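Local coordinates for protein immunoreactive 84kD antigen PG93 (Porphyromonas gingivalis, PDB 5M11) that is an essential surface component of the bacterial type IX secretion system and binds zinc and calcium ions, at residues G11-L16 with G655-Q660; M319-G324 with L647-T652; L229-D234 with R251-E256. One frame throughout, in Å; residues are numbered along the deposited sequence.

Contact 1: residues G11-L16 with G655-Q660; sequences GIWNTL and GLMTFQ
Trp13 lays one face of its indole on Phe659. The CD1 corner of the phenyl ring stands over that face near its rim, 3.4 Å from Trp13 CE2, while Phe659 CB lies 4.3 Å from the centroid of the six-membered ring and almost on its normal, a CH-pi contact. The two rings are inclined at 56°, neither stacked nor edge-to-face. Phe659 swings its ring toward Ile12 because chi1 of 172° sets CG opposite the backbone N, and Ile12 CG2 meets Phe659 CE1 at 3.5 Å. The Met657 chain bends at the sulfur, and its CE packs as a methyl 3.5 Å from Trp13 CE3 and also touches Thr15 CG2. Met657 SD lies obliquely beside the six-membered ring, 5.2 Å from its centroid, as a Met-aromatic contact. A flexible thioether suits this place because it fits between an aromatic and a branched side chain. Phe624, edge-to-face with Trp13 and also meeting Phe659, extends the aromatic group.

The side chains of Asn14, Leu16, Leu656 and Thr658 occupy the other side of the sheet. There Leu16 CD1 packs on Leu656 CD2 at 3.7 Å and also on Thr658 CG2; Thr15, back on the tryptophan side, turns its hydroxyl to Asp55. The antiparallel backbones exchange bonds, Asn14 N to Thr658 O at 3.0 Å and Thr658 N to Asn14 O at 2.9 Å, and Gln660 N adds one to Ile12 O.

Strand 13-16, the first of the modelled chain, thus becomes one of the two outermost strands of a four-stranded blade whose other strands come from residues 636-660. The closure resembles the "Velcro" of beta-propellers, except that a whole other set of blades (22-303) separates this strand from the set 318-660 whose last blade it completes.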
loop_
_atom_site.group_PDB
_atom_site.type_symbol
_atom_site.label_atom_id
_atom_site.label_comp_id
_atom_site.label_asym_id
_atom_site.label_seq_id
_atom_site.Cartn_x
_atom_site.Cartn_y
_atom_site.Cartn_z
ATOM N N GLY A 11 1.315 18.230 7.349
ATOM C CA GLY A 11 2.165 17.944 6.201
ATOM C C GLY A 11 1.372 17.425 5.022
ATOM O O GLY A 11 0.475 16.595 5.196
ATOM N N ILE A 12 1.735 17.887 3.811
ATOM C CA ILE A 12 1.089 17.626 2.514
ATOM C C ILE A 12 0.893 16.102 2.200
ATOM O O ILE A 12 -0.183 15.750 1.723
ATOM C CB ILE A 12 1.883 18.382 1.410
ATOM C CG1 ILE A 12 1.457 19.869 1.415
ATOM C CG2 ILE A 12 1.737 17.764 0.011
ATOM C CD1 ILE A 12 2.488 20.885 0.799
ATOM N N TRP A 13 1.894 15.234 2.444
ATOM C CA TRP A 13 1.788 13.779 2.222
ATOM C C TRP A 13 1.661 13.051 3.537
ATOM O O TRP A 13 2.354 13.394 4.502
ATOM C CB TRP A 13 3.012 13.209 1.475
ATOM C CG TRP A 13 3.154 13.630 0.041
ATOM C CD1 TRP A 13 3.756 14.763 -0.422
ATOM C CD2 TRP A 13 2.737 12.889 -1.124
ATOM N NE1 TRP A 13 3.724 14.786 -1.801
ATOM C CE2 TRP A 13 3.111 13.644 -2.256
ATOM C CE3 TRP A 13 2.098 11.653 -1.319
ATOM C CZ2 TRP A 13 2.842 13.215 -3.567
ATOM C CZ3 TRP A 13 1.845 11.226 -2.616
ATOM C CH2 TRP A 13 2.206 12.008 -3.721
ATOM N N ASN A 14 0.823 12.012 3.571
ATOM C CA ASN A 14 0.663 11.160 4.744
ATOM C C ASN A 14 0.347 9.712 4.329
ATOM O O ASN A 14 -0.134 9.490 3.211
ATOM C CB ASN A 14 -0.394 11.716 5.696
ATOM C CG ASN A 14 0.224 12.227 6.975
ATOM O OD1 ASN A 14 0.331 13.441 7.194
ATOM N ND2 ASN A 14 0.721 11.311 7.819
ATOM N N THR A 15 0.656 8.728 5.212
ATOM C CA THR A 15 0.383 7.314 4.938
ATOM C C THR A 15 -0.608 6.743 5.959
ATOM O O THR A 15 -0.493 6.990 7.173
ATOM C CB THR A 15 1.657 6.476 4.892
ATOM O OG1 THR A 15 2.320 6.594 6.136
ATOM C CG2 THR A 15 2.602 6.897 3.787
ATOM N N LEU A 16 -1.573 5.958 5.447
ATOM C CA LEU A 16 -2.620 5.319 6.243
ATOM C C LEU A 16 -2.436 3.773 6.160
ATOM O O LEU A 16 -3.154 3.033 5.459
ATOM C CB LEU A 16 -4.001 5.816 5.758
ATOM C CG LEU A 16 -4.332 7.305 6.050
ATOM C CD1 LEU A 16 -5.397 7.803 5.151
ATOM C CD2 LEU A 16 -4.842 7.499 7.496
ATOM N N GLY A 655 -0.095 0.138 -0.233
ATOM C CA GLY A 655 -0.908 0.813 0.777
ATOM C C GLY A 655 -1.461 2.197 0.489
ATOM O O GLY A 655 -1.156 2.814 -0.532
ATOM N N LEU A 656 -2.253 2.701 1.441
ATOM C CA LEU A 656 -2.929 3.983 1.371
ATOM C C LEU A 656 -2.054 5.175 1.761
ATOM O O LEU A 656 -1.297 5.160 2.737
ATOM C CB LEU A 656 -4.196 3.977 2.242
ATOM C CG LEU A 656 -5.268 5.017 1.894
ATOM C CD1 LEU A 656 -5.848 4.764 0.521
ATOM C CD2 LEU A 656 -6.352 5.040 2.944
ATOM N N MET A 657 -2.252 6.245 0.992
ATOM C CA MET A 657 -1.600 7.545 1.091
ATOM C C MET A 657 -2.621 8.654 0.896
ATOM O O MET A 657 -3.689 8.407 0.324
ATOM C CB MET A 657 -0.526 7.669 0.011
ATOM C CG MET A 657 0.694 6.912 0.291
ATOM S SD MET A 657 2.015 7.581 -0.724
ATOM C CE MET A 657 2.739 8.708 0.438
ATOM N N THR A 658 -2.283 9.878 1.358
ATOM C CA THR A 658 -3.110 11.077 1.177
ATOM C C THR A 658 -2.240 12.257 0.829
ATOM O O THR A 658 -1.250 12.521 1.519
ATOM C CB THR A 658 -3.998 11.433 2.388
ATOM O OG1 THR A 658 -3.194 11.810 3.508
ATOM C CG2 THR A 658 -4.968 10.367 2.737
ATOM N N PHE A 659 -2.659 12.990 -0.207
ATOM C CA PHE A 659 -2.001 14.192 -0.692
ATOM C C PHE A 659 -2.974 15.362 -0.591
ATOM O O PHE A 659 -4.124 15.247 -1.033
ATOM C CB PHE A 659 -1.512 13.972 -2.134
ATOM C CG PHE A 659 -0.974 15.201 -2.815
ATOM C CD1 PHE A 659 0.327 15.630 -2.582
ATOM C CD2 PHE A 659 -1.768 15.933 -3.689
ATOM C CE1 PHE A 659 0.823 16.768 -3.204
ATOM C CE2 PHE A 659 -1.276 17.083 -4.298
ATOM C CZ PHE A 659 0.017 17.494 -4.045
ATOM N N GLN A 660 -2.524 16.486 0.020
ATOM C CA GLN A 660 -3.365 17.686 0.157
ATOM C C GLN A 660 -3.313 18.421 -1.151
ATOM O O GLN A 660 -2.263 18.972 -1.507
ATOM C CB GLN A 660 -2.934 18.570 1.345
ATOM C CG GLN A 660 -3.674 19.919 1.447
ATOM C CD GLN A 660 -5.181 19.824 1.537
ATOM O OE1 GLN A 660 -5.905 20.137 0.578
ATOM N NE2 GLN A 660 -5.687 19.461 2.713
#

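Contact 2: residues M319-G324 with L647-T652; sequences MRFSHG and LLYIGT. With ZN (zinc ion), chain J.
Met319 makes its closest approach through a single methyl group to a bare backbone: CE lies 3.5 Å from Gly651 N and 3.6 Å from Tyr649 O. Strands 318-322 and 647-652 lie in different four-stranded sheets, nearly antiparallel, with their axes 9.2 Å apart in keeping with this; side chains of 319-322 reach across, one onto backbone and one onto a ring. Met319 has CG anti to the carbonyl carbon (chi1 -63°), and the chain's bend at chi3 turns the terminal methyl onto the peptide surface. Glycine suits position 651, since with no side chain toward Met319 the methyl can settle on the backbone itself. A long, unbranched thioether is equally apt for crossing such a gap.

Two residues further along the strand, Phe321 extends in the same general direction and meets Tyr649. Their ring planes are nearly parallel, 18° apart, but slid so far that the centroids are 5.5 Å apart and the rings scarcely overlap; Phe321 CE1 touches Tyr649 CE2 at 3.6 Å. The contact is largely buried and held by van der Waals packing of a methionine and two aromatic rings. Beyond it, in the turn that ends strand 318-322, His323 ND1 binds a zinc ion at 2.0 Å, and its NE2 is hydrogen-bonded to Ser379 O, which holds the imidazole in orientation.

Strand 318-322 lies at one edge of its sheet, beside 325-329, whose Leu326 touches Met319, Phe321 and Tyr649. Strand 647-652 is flanked by 636-642, which gives Ser638 and Asn642 to the interface, and by 655-660, whose Leu656 reaches Met319. Judged by the order of the sheets, 318-356 and 636-660 are the first and last blades of one propeller, so their packing here probably closes its ring.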
loop_
_atom_site.group_PDB
_atom_site.type_symbol
_atom_site.label_atom_id
_atom_site.label_comp_id
_atom_site.label_asym_id
_atom_site.label_seq_id
_atom_site.Cartn_x
_atom_site.Cartn_y
_atom_site.Cartn_z
ATOM N N MET A 319 -11.895 1.875 -4.353
ATOM C CA MET A 319 -12.201 2.903 -3.366
ATOM C C MET A 319 -13.238 3.870 -3.900
ATOM O O MET A 319 -13.235 4.168 -5.091
ATOM C CB MET A 319 -10.967 3.733 -2.994
ATOM C CG MET A 319 -9.830 3.021 -2.348
ATOM S SD MET A 319 -8.792 4.336 -1.651
ATOM C CE MET A 319 -8.090 5.065 -3.095
ATOM N N ARG A 320 -14.051 4.443 -3.012
ATOM C CA ARG A 320 -15.063 5.453 -3.326
ATOM C C ARG A 320 -15.060 6.477 -2.192
ATOM O O ARG A 320 -14.792 6.095 -1.056
ATOM C CB ARG A 320 -16.480 4.805 -3.474
ATOM C CG ARG A 320 -16.728 3.865 -4.681
ATOM C CD ARG A 320 -16.815 4.563 -6.045
ATOM N NE ARG A 320 -17.752 5.697 -6.040
ATOM C CZ ARG A 320 -17.845 6.634 -6.987
ATOM N NH1 ARG A 320 -17.056 6.593 -8.058
ATOM N NH2 ARG A 320 -18.733 7.614 -6.873
ATOM N N PHE A 321 -15.357 7.757 -2.466
ATOM C CA PHE A 321 -15.464 8.740 -1.380
ATOM C C PHE A 321 -16.865 9.340 -1.373
ATOM O O PHE A 321 -17.236 10.020 -2.326
ATOM C CB PHE A 321 -14.402 9.839 -1.451
ATOM C CG PHE A 321 -14.191 10.488 -0.105
ATOM C CD1 PHE A 321 -13.280 9.963 0.802
ATOM C CD2 PHE A 321 -14.937 11.595 0.277
ATOM C CE1 PHE A 321 -13.110 10.545 2.060
ATOM C CE2 PHE A 321 -14.785 12.156 1.547
ATOM C CZ PHE A 321 -13.869 11.632 2.425
ATOM N N SER A 322 -17.657 9.045 -0.327
ATOM C CA SER A 322 -19.032 9.547 -0.190
ATOM C C SER A 322 -19.351 9.919 1.261
ATOM O O SER A 322 -18.798 9.324 2.171
ATOM C CB SER A 322 -20.054 8.513 -0.675
ATOM O OG SER A 322 -19.582 7.645 -1.691
ATOM N N HIS A 323 -20.269 10.874 1.463
ATOM C CA HIS A 323 -20.768 11.328 2.763
ATOM C C HIS A 323 -19.658 11.531 3.817
ATOM O O HIS A 323 -19.842 11.130 4.975
ATOM C CB HIS A 323 -21.840 10.359 3.314
ATOM C CG HIS A 323 -22.976 10.052 2.377
ATOM N ND1 HIS A 323 -23.768 11.055 1.841
ATOM C CD2 HIS A 323 -23.434 8.857 1.939
ATOM C CE1 HIS A 323 -24.667 10.439 1.089
ATOM N NE2 HIS A 323 -24.505 9.117 1.118
ATOM N N GLY A 324 -18.544 12.162 3.392
ATOM C CA GLY A 324 -17.349 12.436 4.198
ATOM C C GLY A 324 -16.633 11.197 4.721
ATOM O O GLY A 324 -15.956 11.258 5.756
ATOM N N LEU A 647 -8.298 16.430 0.421
ATOM C CA LEU A 647 -7.423 15.267 0.548
ATOM C C LEU A 647 -7.725 14.208 -0.499
ATOM O O LEU A 647 -8.829 13.645 -0.511
ATOM C CB LEU A 647 -7.473 14.638 1.957
ATOM C CG LEU A 647 -6.644 15.332 3.024
ATOM C CD1 LEU A 647 -7.051 14.881 4.380
ATOM C CD2 LEU A 647 -5.169 15.105 2.811
ATOM N N LEU A 648 -6.726 13.921 -1.356
ATOM C CA LEU A 648 -6.808 12.852 -2.352
ATOM C C LEU A 648 -6.251 11.574 -1.729
ATOM O O LEU A 648 -5.094 11.567 -1.276
ATOM C CB LEU A 648 -6.050 13.203 -3.663
ATOM C CG LEU A 648 -6.025 12.116 -4.782
ATOM C CD1 LEU A 648 -7.386 11.965 -5.474
ATOM C CD2 LEU A 648 -5.006 12.459 -5.833
ATOM N N TYR A 649 -7.078 10.506 -1.685
ATOM C CA TYR A 649 -6.693 9.179 -1.184
ATOM C C TYR A 649 -6.060 8.399 -2.346
ATOM O O TYR A 649 -6.614 8.380 -3.450
ATOM C CB TYR A 649 -7.899 8.447 -0.563
ATOM C CG TYR A 649 -8.357 9.071 0.733
ATOM C CD1 TYR A 649 -7.887 8.608 1.954
ATOM C CD2 TYR A 649 -9.207 10.171 0.736
ATOM C CE1 TYR A 649 -8.261 9.219 3.152
ATOM C CE2 TYR A 649 -9.572 10.802 1.922
ATOM C CZ TYR A 649 -9.111 10.314 3.132
ATOM O OH TYR A 649 -9.522 10.906 4.310
ATOM N N ILE A 650 -4.863 7.849 -2.130
ATOM C CA ILE A 650 -4.103 7.157 -3.177
ATOM C C ILE A 650 -3.904 5.729 -2.743
ATOM O O ILE A 650 -3.143 5.482 -1.812
ATOM C CB ILE A 650 -2.735 7.884 -3.468
ATOM C CG1 ILE A 650 -2.920 9.404 -3.766
ATOM C CG2 ILE A 650 -1.933 7.195 -4.572
ATOM C CD1 ILE A 650 -1.752 10.329 -3.252
ATOM N N GLY A 651 -4.610 4.813 -3.392
ATOM C CA GLY A 651 -4.478 3.398 -3.095
ATOM C C GLY A 651 -3.338 2.797 -3.883
ATOM O O GLY A 651 -3.551 2.365 -5.016
ATOM N N THR A 652 -2.102 2.822 -3.342
ATOM C CA THR A 652 -0.962 2.235 -4.073
ATOM C C THR A 652 -0.918 0.734 -3.806
ATOM O O THR A 652 -1.561 0.249 -2.871
ATOM C CB THR A 652 0.411 2.905 -3.760
ATOM O OG1 THR A 652 0.818 2.676 -2.403
ATOM C CG2 THR A 652 0.446 4.385 -4.102
HETATM ZN ZN ZN J . -24.227 12.392 3.308
#

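Contact 3: residues L229-D234 with R251-E256; sequences LSSSAD and RIYFIE
Leu229 holds CG between its backbone N and carbonyl carbon (chi1 60°), which turns the branched end onto Tyr253, whose own CG lies anti to the carbonyl carbon. The isobutyl group covers one face of the phenol: CD2 sits over the ring centre, and CG is 4.0 Å from Tyr253 CD1. Its other methyl, CD1, meets Ile255 CD1 tip to tip at 4.1 Å. Leucine suits this spot because its two methyls can serve both a ring and an aliphatic neighbour.

Arg251 bends back at chi2, bringing its guanidinium beside the phenol oxygen. NE gives Tyr253 OH a nearly straight bond of 3.0 Å, with the oxygen in the guanidinium plane, and NH2 adds a weak one; the tyrosine hydroxyl is thereby steadied. The charged end then spreads against Ser232, whose CB lies 3.5 Å from Arg251 NH2, while NH1 is tied to Glu249 O. Ser231 presents OG 3.6 Å from Tyr253 CE2, but its polar partner is Ser235. Small serines let the chain pass close to the ring.

This is packing between consecutive blades of the N-terminal propeller. Strand 226-230 is an outermost strand of one four-stranded sheet; residues 231-235 link it to strand 236-239, the first of the next. Strand 252-256 is third there, between 260-264 and 244-247, whose Ile246 touches Ser231, Tyr253 and Ile255.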
loop_
_atom_site.group_PDB
_atom_site.type_symbol
_atom_site.label_atom_id
_atom_site.label_comp_id
_atom_site.label_asym_id
_atom_site.label_seq_id
_atom_site.Cartn_x
_atom_site.Cartn_y
_atom_site.Cartn_z
ATOM N N LEU A 229 15.700 -32.192 22.933
ATOM C CA LEU A 229 14.272 -32.480 22.966
ATOM C C LEU A 229 13.793 -32.831 21.566
ATOM O O LEU A 229 14.509 -32.624 20.582
ATOM C CB LEU A 229 13.409 -31.375 23.624
ATOM C CG LEU A 229 13.336 -29.920 23.123
ATOM C CD1 LEU A 229 14.541 -29.125 23.492
ATOM C CD2 LEU A 229 12.948 -29.780 21.649
ATOM N N SER A 230 12.591 -33.380 21.488
ATOM C CA SER A 230 11.965 -33.760 20.241
ATOM C C SER A 230 10.710 -32.934 20.057
ATOM O O SER A 230 9.627 -33.328 20.484
ATOM C CB SER A 230 11.646 -35.251 20.224
ATOM O OG SER A 230 12.704 -36.069 20.691
ATOM N N SER A 231 10.851 -31.771 19.437
ATOM C CA SER A 231 9.728 -30.892 19.139
ATOM C C SER A 231 8.931 -31.438 17.922
ATOM O O SER A 231 9.306 -32.463 17.334
ATOM C CB SER A 231 10.249 -29.487 18.868
ATOM O OG SER A 231 9.183 -28.593 18.636
ATOM N N SER A 232 7.824 -30.761 17.559
ATOM C CA SER A 232 7.018 -31.150 16.407
ATOM C C SER A 232 7.721 -30.697 15.129
ATOM O O SER A 232 8.526 -29.761 15.188
ATOM C CB SER A 232 5.620 -30.548 16.504
ATOM O OG SER A 232 5.634 -29.137 16.379
ATOM N N ALA A 233 7.412 -31.345 13.976
ATOM C CA ALA A 233 7.997 -31.031 12.667
ATOM C C ALA A 233 7.762 -29.593 12.290
ATOM O O ALA A 233 6.806 -28.966 12.748
ATOM C CB ALA A 233 7.428 -31.939 11.589
ATOM N N ASP A 234 8.671 -29.065 11.478
ATOM C CA ASP A 234 8.647 -27.710 10.953
ATOM C C ASP A 234 8.436 -26.674 12.084
ATOM O O ASP A 234 7.594 -25.771 11.984
ATOM C CB ASP A 234 7.605 -27.582 9.825
ATOM C CG ASP A 234 7.963 -28.427 8.611
ATOM O OD1 ASP A 234 8.761 -27.952 7.775
ATOM O OD2 ASP A 234 7.455 -29.577 8.507
ATOM N N ARG A 251 2.825 -25.220 21.414
ATOM C CA ARG A 251 3.698 -24.947 22.560
ATOM C C ARG A 251 5.087 -24.408 22.149
ATOM O O ARG A 251 5.500 -24.566 20.997
ATOM C CB ARG A 251 3.836 -26.197 23.459
ATOM C CG ARG A 251 4.774 -27.300 22.958
ATOM C CD ARG A 251 4.127 -28.282 21.996
ATOM N NE ARG A 251 5.106 -29.252 21.504
ATOM C CZ ARG A 251 5.062 -29.839 20.311
ATOM N NH1 ARG A 251 4.078 -29.562 19.462
ATOM N NH2 ARG A 251 6.008 -30.696 19.953
ATOM N N ILE A 252 5.777 -23.742 23.103
ATOM C CA ILE A 252 7.136 -23.180 22.975
ATOM C C ILE A 252 8.062 -23.958 23.901
ATOM O O ILE A 252 7.613 -24.463 24.944
ATOM C CB ILE A 252 7.214 -21.644 23.304
ATOM C CG1 ILE A 252 6.507 -20.774 22.283
ATOM C CG2 ILE A 252 8.654 -21.145 23.495
ATOM C CD1 ILE A 252 6.405 -19.328 22.784
ATOM N N TYR A 253 9.360 -24.012 23.527
ATOM C CA TYR A 253 10.450 -24.586 24.305
ATOM C C TYR A 253 11.473 -23.507 24.508
ATOM O O TYR A 253 12.051 -23.009 23.540
ATOM C CB TYR A 253 11.080 -25.816 23.639
ATOM C CG TYR A 253 10.137 -26.980 23.465
ATOM C CD1 TYR A 253 10.057 -27.985 24.422
ATOM C CD2 TYR A 253 9.375 -27.117 22.306
ATOM C CE1 TYR A 253 9.210 -29.078 24.254
ATOM C CE2 TYR A 253 8.533 -28.205 22.122
ATOM C CZ TYR A 253 8.450 -29.184 23.102
ATOM O OH TYR A 253 7.610 -30.252 22.928
ATOM N N PHE A 254 11.651 -23.105 25.759
ATOM C CA PHE A 254 12.623 -22.095 26.119
ATOM C C PHE A 254 13.863 -22.782 26.678
ATOM O O PHE A 254 13.793 -23.388 27.754
ATOM C CB PHE A 254 12.025 -21.079 27.117
ATOM C CG PHE A 254 13.026 -20.079 27.650
ATOM C CD1 PHE A 254 13.909 -19.429 26.793
ATOM C CD2 PHE A 254 13.090 -19.795 29.007
ATOM C CE1 PHE A 254 14.837 -18.516 27.285
ATOM C CE2 PHE A 254 14.024 -18.885 29.500
ATOM C CZ PHE A 254 14.887 -18.247 28.636
ATOM N N ILE A 255 14.988 -22.692 25.939
ATOM C CA ILE A 255 16.266 -23.289 26.326
ATOM C C ILE A 255 17.188 -22.187 26.840
ATOM O O ILE A 255 17.405 -21.192 26.143
ATOM C CB ILE A 255 16.915 -24.113 25.167
ATOM C CG1 ILE A 255 15.955 -25.215 24.667
ATOM C CG2 ILE A 255 18.301 -24.711 25.545
ATOM C CD1 ILE A 255 15.847 -25.266 23.181
ATOM N N GLU A 256 17.735 -22.369 28.056
ATOM C CA GLU A 256 18.656 -21.389 28.604
ATOM C C GLU A 256 19.930 -22.101 29.114
ATOM O O GLU A 256 20.010 -23.329 29.027
ATOM C CB GLU A 256 17.978 -20.509 29.659
ATOM C CG GLU A 256 17.481 -21.242 30.887
ATOM C CD GLU A 256 16.489 -20.432 31.689
ATOM O OE1 GLU A 256 16.877 -19.366 32.224
ATOM O OE2 GLU A 256 15.319 -20.870 31.783
#

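How the contacts relate
Contacts 1 and 2 share a blade: strands 655-660 and 647-652 are neighbours in one sheet, tied by backbone bonds such as Ile650 N to Met657 O. Contact 1 adds an edge strand through backbone bonds and is partly buried; contact 2 is more buried and joins the last blade to the first of that propeller without backbone bonds between the two strands. Contact 3 repeats this blade-to-blade packing in the other propeller, about 44 Å from contact 1 between centres, but nearer the surface, where an arginine and serines accompany the apolar groups. Along the chain, contacts 2 and 3 both fall inside the long loop closed by contact 1, and contact 3 comes before contact 2.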